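Local coordinates for protein amidase, hydantoinase/carbamoylase family (Burkholderia ambifaria, PDB 5TP4) that probably hydrolyses N-carbamoyl-L-amino acids, as a two-zinc enzyme of the peptidase M20 family, at residues P203-N208 / T356-V361; R332-P337 / L371-P376. One frame throughout, in Å; residues are numbered along the deposited sequence. Where two conformers were deposited one is given.

Interaction 1 (P203-N208 / T356-V361)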
loop_
_atom_site.group_PDB
_atom_site.type_symbol
_atom_site.label_atom_id
_atom_site.label_comp_id
_atom_site.label_asym_id
_atom_site.label_seq_id
_atom_site.Cartn_x
_atom_site.Cartn_y
_atom_site.Cartn_z
ATOM N N PRO B 203 24.882 -1.189 8.588
ATOM C CA PRO B 203 25.178 -0.930 10.009
ATOM C C PRO B 203 26.198 -1.856 10.653
ATOM O O PRO B 203 26.513 -1.647 11.835
ATOM C CB PRO B 203 23.796 -1.140 10.646
ATOM C CG PRO B 203 23.242 -2.322 9.809
ATOM C CD PRO B 203 23.791 -2.171 8.411
ATOM N N VAL B 204 26.712 -2.859 9.931
ATOM C CA VAL B 204 27.437 -3.953 10.586
ATOM C C VAL B 204 28.762 -3.479 11.171
ATOM O O VAL B 204 29.081 -3.755 12.333
ATOM C CB VAL B 204 27.671 -5.114 9.603
ATOM C CG1 VAL B 204 28.565 -6.155 10.271
ATOM C CG2 VAL B 204 26.347 -5.697 9.161
ATOM N N LEU B 205 29.587 -2.811 10.363
ATOM C CA LEU B 205 30.907 -2.464 10.875
ATOM C C LEU B 205 30.797 -1.456 12.014
ATOM O O LEU B 205 31.515 -1.563 13.019
ATOM C CB LEU B 205 31.776 -1.914 9.745
ATOM C CG LEU B 205 31.942 -2.856 8.547
ATOM C CD1 LEU B 205 32.685 -2.121 7.403
ATOM C CD2 LEU B 205 32.707 -4.096 8.980
ATOM N N GLU B 206 29.904 -0.470 11.873
ATOM C CA GLU B 206 29.748 0.524 12.928
ATOM C C GLU B 206 29.230 -0.120 14.209
ATOM O O GLU B 206 29.726 0.174 15.302
ATOM C CB GLU B 206 28.814 1.642 12.454
ATOM C CG GLU B 206 28.955 2.939 13.235
ATOM C CD GLU B 206 27.981 3.013 14.357
ATOM O OE1 GLU B 206 26.953 2.309 14.280
ATOM O OE2 GLU B 206 28.239 3.763 15.324
ATOM N N ALA B 207 28.263 -1.035 14.084
ATOM C CA ALA B 207 27.686 -1.688 15.253
ATOM C C ALA B 207 28.696 -2.578 15.963
ATOM O O ALA B 207 28.631 -2.731 17.187
ATOM C CB ALA B 207 26.466 -2.502 14.840
ATOM N N ASN B 208 29.622 -3.176 15.228
ATOM C CA ASN B 208 30.621 -4.069 15.805
ATOM C C ASN B 208 31.918 -3.376 16.188
ATOM O O ASN B 208 32.813 -4.036 16.726
ATOM C CB ASN B 208 30.941 -5.196 14.815
ATOM C CG ASN B 208 29.839 -6.210 14.739
ATOM O OD1 ASN B 208 29.073 -6.357 15.688
ATOM N ND2 ASN B 208 29.745 -6.924 13.619
ATOM N N THR B 356 40.814 -3.663 13.482
ATOM C CA THR B 356 39.730 -4.635 13.579
ATOM C C THR B 356 39.132 -4.843 12.195
ATOM O O THR B 356 39.076 -3.924 11.378
ATOM C CB THR B 356 38.668 -4.172 14.589
ATOM O OG1 THR B 356 38.137 -2.904 14.191
ATOM C CG2 THR B 356 39.316 -3.992 15.920
ATOM N N ASN B 357 38.745 -6.080 11.911
ATOM C CA ASN B 357 38.372 -6.426 10.547
ATOM C C ASN B 357 37.388 -7.585 10.566
ATOM O O ASN B 357 37.434 -8.445 11.449
ATOM C CB ASN B 357 39.619 -6.777 9.698
ATOM C CG ASN B 357 40.359 -7.999 10.218
ATOM O OD1 ASN B 357 40.063 -9.119 9.813
ATOM N ND2 ASN B 357 41.317 -7.794 11.133
ATOM N N GLU B 358 36.516 -7.625 9.559
ATOM C CA GLU B 358 35.668 -8.799 9.391
ATOM C C GLU B 358 35.290 -8.948 7.928
ATOM O O GLU B 358 35.200 -7.967 7.181
ATOM C CB GLU B 358 34.404 -8.745 10.260
ATOM C CG GLU B 358 33.358 -7.705 9.884
ATOM C CD GLU B 358 32.235 -7.606 10.942
ATOM O OE1 GLU B 358 31.274 -8.408 10.874
ATOM O OE2 GLU B 358 32.324 -6.748 11.849
ATOM N N ARG B 359 35.076 -10.197 7.524
ATOM C CA ARG B 359 34.544 -10.469 6.194
ATOM C C ARG B 359 33.081 -10.044 6.133
ATOM O O ARG B 359 32.319 -10.239 7.093
ATOM C CB ARG B 359 34.689 -11.953 5.854
ATOM C CG ARG B 359 36.122 -12.353 5.598
ATOM C CD ARG B 359 36.270 -13.851 5.401
ATOM N NE ARG B 359 35.677 -14.347 4.159
ATOM C CZ ARG B 359 36.289 -14.370 2.978
ATOM N NH1 ARG B 359 37.515 -13.892 2.847
ATOM N NH2 ARG B 359 35.659 -14.865 1.918
ATOM N N ILE B 360 32.691 -9.425 5.014
ATOM C CA ILE B 360 31.343 -8.880 4.882
ATOM C C ILE B 360 30.958 -8.900 3.409
ATOM O O ILE B 360 31.804 -8.742 2.533
ATOM C CB ILE B 360 31.320 -7.441 5.464
ATOM C CG1 ILE B 360 29.919 -6.826 5.418
ATOM C CG2 ILE B 360 32.294 -6.532 4.684
ATOM C CD1 ILE B 360 29.788 -5.619 6.394
ATOM N N VAL B 361 29.685 -9.130 3.125
ATOM C CA VAL B 361 29.235 -9.101 1.734
ATOM C C VAL B 361 28.819 -7.673 1.390
ATOM O O VAL B 361 28.367 -6.920 2.257
ATOM C CB VAL B 361 28.087 -10.121 1.523
ATOM C CG1 VAL B 361 26.786 -9.642 2.176
ATOM C CG2 VAL B 361 27.904 -10.437 0.046
HETATM O O HOH W 1 28.895 -9.566 12.286
#

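Interaction 2 (R332-P337 / L371-P376). With EDO (1,2-ethanediol), chain T.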
loop_
_atom_site.group_PDB
_atom_site.type_symbol
_atom_site.label_atom_id
_atom_site.label_comp_id
_atom_site.label_asym_id
_atom_site.label_seq_id
_atom_site.Cartn_x
_atom_site.Cartn_y
_atom_site.Cartn_z
ATOM N N ARG B 332 16.306 -10.869 -11.685
ATOM C CA ARG B 332 17.298 -11.754 -11.084
ATOM C C ARG B 332 18.678 -11.155 -11.304
ATOM O O ARG B 332 18.947 -10.580 -12.359
ATOM C CB ARG B 332 17.279 -13.166 -11.704
ATOM C CG ARG B 332 15.918 -13.862 -11.728
ATOM C CD ARG B 332 16.006 -15.177 -12.516
ATOM N NE ARG B 332 14.728 -15.882 -12.474
ATOM C CZ ARG B 332 13.705 -15.626 -13.281
ATOM N NH1 ARG B 332 13.823 -14.691 -14.217
ATOM N NH2 ARG B 332 12.567 -16.309 -13.161
ATOM N N SER B 333 19.551 -11.308 -10.314
ATOM C CA SER B 333 20.950 -10.924 -10.447
ATOM C C SER B 333 21.790 -11.986 -9.752
ATOM O O SER B 333 21.448 -12.419 -8.646
ATOM C CB SER B 333 21.227 -9.554 -9.818
ATOM O OG SER B 333 22.361 -8.984 -10.449
ATOM N N PRO B 334 22.888 -12.411 -10.365
ATOM C CA PRO B 334 23.682 -13.502 -9.800
ATOM C C PRO B 334 24.597 -13.014 -8.690
ATOM O O PRO B 334 24.969 -11.844 -8.621
ATOM C CB PRO B 334 24.512 -13.984 -10.995
ATOM C CG PRO B 334 24.722 -12.701 -11.796
ATOM C CD PRO B 334 23.437 -11.904 -11.640
ATOM N N ALA B 335 24.978 -13.948 -7.827
ATOM C CA ALA B 335 26.038 -13.644 -6.877
ATOM C C ALA B 335 27.306 -13.281 -7.639
ATOM O O ALA B 335 27.544 -13.747 -8.754
ATOM C CB ALA B 335 26.300 -14.838 -5.955
ATOM N N THR B 336 28.120 -12.434 -7.034
ATOM C CA THR B 336 29.321 -11.901 -7.681
ATOM C C THR B 336 30.493 -12.014 -6.724
ATOM O O THR B 336 30.837 -11.062 -6.023
ATOM C CB THR B 336 29.108 -10.445 -8.115
ATOM O OG1 THR B 336 27.835 -10.339 -8.777
ATOM C CG2 THR B 336 30.218 -10.024 -9.084
ATOM N N PRO B 337 31.148 -13.169 -6.677
ATOM C CA PRO B 337 32.322 -13.299 -5.805
ATOM C C PRO B 337 33.487 -12.440 -6.281
ATOM O O PRO B 337 33.728 -12.288 -7.484
ATOM C CB PRO B 337 32.662 -14.791 -5.883
ATOM C CG PRO B 337 32.000 -15.263 -7.125
ATOM C CD PRO B 337 30.768 -14.451 -7.289
ATOM N N LEU B 371 33.166 -4.891 -12.460
ATOM C CA LEU B 371 34.574 -5.193 -12.740
ATOM C C LEU B 371 34.918 -6.626 -12.357
ATOM O O LEU B 371 35.687 -7.295 -13.060
ATOM C CB LEU B 371 35.504 -4.229 -12.002
ATOM C CG LEU B 371 35.880 -2.940 -12.751
ATOM C CD1 LEU B 371 36.816 -3.179 -13.958
ATOM C CD2 LEU B 371 34.649 -2.153 -13.243
ATOM N N ALA B 372 34.347 -7.119 -11.250
ATOM C CA ALA B 372 34.712 -8.439 -10.732
ATOM C C ALA B 372 34.385 -9.551 -11.704
ATOM O O ALA B 372 34.982 -10.633 -11.617
ATOM C CB ALA B 372 33.990 -8.716 -9.413
ATOM N N ARG B 373 33.448 -9.317 -12.617
ATOM C CA ARG B 373 33.102 -10.332 -13.593
ATOM C C ARG B 373 34.117 -10.417 -14.719
ATOM O O ARG B 373 34.062 -11.370 -15.501
ATOM C CB ARG B 373 31.706 -10.066 -14.136
ATOM C CG ARG B 373 30.655 -10.193 -13.034
ATOM C CD ARG B 373 29.278 -9.697 -13.489
ATOM N NE ARG B 373 28.345 -9.761 -12.365
ATOM C CZ ARG B 373 27.289 -8.970 -12.220
ATOM N NH1 ARG B 373 27.008 -8.052 -13.149
ATOM N NH2 ARG B 373 26.517 -9.098 -11.141
ATOM N N ARG B 374 35.059 -9.476 -14.785
ATOM C CA ARG B 374 36.020 -9.438 -15.882
ATOM C C ARG B 374 37.457 -9.419 -15.380
ATOM O O ARG B 374 38.345 -9.903 -16.084
ATOM C CB ARG B 374 35.764 -8.214 -16.772
ATOM C CG ARG B 374 34.635 -8.389 -17.790
ATOM C CD ARG B 374 35.055 -9.292 -18.962
ATOM N NE ARG B 374 36.209 -8.761 -19.696
ATOM C CZ ARG B 374 36.166 -8.249 -20.930
ATOM N NH1 ARG B 374 35.022 -8.194 -21.605
ATOM N NH2 ARG B 374 37.280 -7.801 -21.500
ATOM N N VAL B 375 37.729 -8.820 -14.221
ATOM C CA VAL B 375 39.112 -8.706 -13.757
ATOM C C VAL B 375 39.170 -8.978 -12.259
ATOM O O VAL B 375 38.165 -8.838 -11.545
ATOM C CB VAL B 375 39.714 -7.325 -14.073
ATOM C CG1 VAL B 375 39.396 -6.882 -15.514
ATOM C CG2 VAL B 375 39.218 -6.333 -13.122
ATOM N N PRO B 376 40.336 -9.407 -11.757
ATOM C CA PRO B 376 40.471 -9.636 -10.309
ATOM C C PRO B 376 40.176 -8.375 -9.511
ATOM O O PRO B 376 40.771 -7.319 -9.742
ATOM C CB PRO B 376 41.930 -10.076 -10.154
ATOM C CG PRO B 376 42.283 -10.640 -11.466
ATOM C CD PRO B 376 41.560 -9.810 -12.484
HETATM C C1 EDO T . 25.558 -8.446 -7.022
HETATM O O1 EDO T . 26.193 -9.708 -6.748
HETATM C C2 EDO T . 24.211 -8.688 -7.695
HETATM O O2 EDO T . 24.397 -9.326 -8.970
HETATM O O HOH W 2 28.441 -12.485 -11.317
HETATM O O HOH W 3 32.953 -12.656 -10.110
#

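Interaction 1 (P203-N208 / T356-V361)
Val204, Leu205 and Asn208 of the short helix 204-208 meet Glu358 and Ile360 of strand 357-362 in a surface helix-on-sheet contact, part of the alpha/beta sandwich of an M20-type catalytic domain. Helix and strand run roughly antiparallel, their short axes 149° apart and 10.1 Å at closest approach. The strand shows how alternation sorts side chains between two layers: Glu358 and Ile360 point at this helix, while Asn357 and Arg359 point away and touch helix 340-353. The apolar half is carried by Ile360, whose CG1 lies anti to its backbone N (chi1 -177°) and brings CD1 to 3.9 Å from Val204 CB and 4.1 Å from Leu205 CG. Phe381 of strand 377-382 touches both Leu205 and Ile360. The chain of Glu358 is extended beyond CG and slides past Leu205 in the opposite direction, with its CG 3.8 Å from Leu205 CD2. Its carboxylate then lies beside Val204 CG1, 3.6 Å from OE1, before it reaches the amide of Asn208. Thr210 OG1, just before strand 212-229, is the stronger polar partner of OE2; with Asn208 on that oxygen and a water on OE1, the carboxylate is held at both oxygens. The second subunit packs nearby, its Pro239 on Val204 and its Tyr242 on Asn208. Asn208 ND2 donates to the syn lone pair of Glu358 OE2 over 3.1 Å, with amide and carboxylate planes only 13° apart, while the water donates to OE1 at 3.0 Å and weakly accepts from the same ND2.

Interaction 2 (R332-P337 / L371-P376)
Arg373 reaches across to Thr336 and Pro334, so that a residue just after helix 367-372 meets the end of strand 324-337, and its side chain can be followed atom by atom. It leaves CB and turns toward the strand; CG, anti to the carbonyl carbon (chi1 -64°), is the first atom to meet it, 4.0 Å from Thr336 CG2. From there the chain stays extended to NE and crosses the threonine at about a right angle. NE lies 3.8 Å from the same methyl and donates to a water, 2.9 Å away, which in turn donates to Ala335 O. At the tip, NH2 gives a hydrogen bond of 3.0 Å to Thr336 OG1, bent to 149° at the hydrogen, with the oxygen 21° out of the guanidinium plane. O2 of a bound 1,2-ethanediol, probably from the crystallisation liquor, sits at the guanidinium edge, in its plane, 3.0 Å from NH2. The diol's O2 donates to Pro334 O over 2.6 Å, and the diol also bonds to Gln219 O, linking these two backbone carbonyls beside the arginine tip. One residue earlier, Ala372 CB lies 4.0 Å from Thr336 CG2, and a second water links Pro337 O to Ala372 O. Around this junction, Leu371 packs on helix 147-153, Thr336 is backbone-bonded to Gly218 of strand 212-229, and Pro376 to Tyr194 of strand 193-199. The contact thus fits between the end of helix 367-372 and the C-terminal end of strand 324-337, beside strand 212-229 of the mixed sheet.

From the N terminus the four segments come in the order 203-208, 332-337, 356-361, 371-376, so the two contacts cross instead of nesting. Interaction 1 closes a long loop of 147 residues that takes in strands 212-229, 269-277, 288-297 and 324-337; interaction 2 opens inside that loop and closes a shorter one of 33 residues after it. The centres of the two interactions are about 22 Å apart, though strand 357-362 and helix 367-372 follow each other in the chain. Both reach the same mixed sheet: one ties a helix next to the second subunit to a strand, the other ties the end of a strand to the end of a helix.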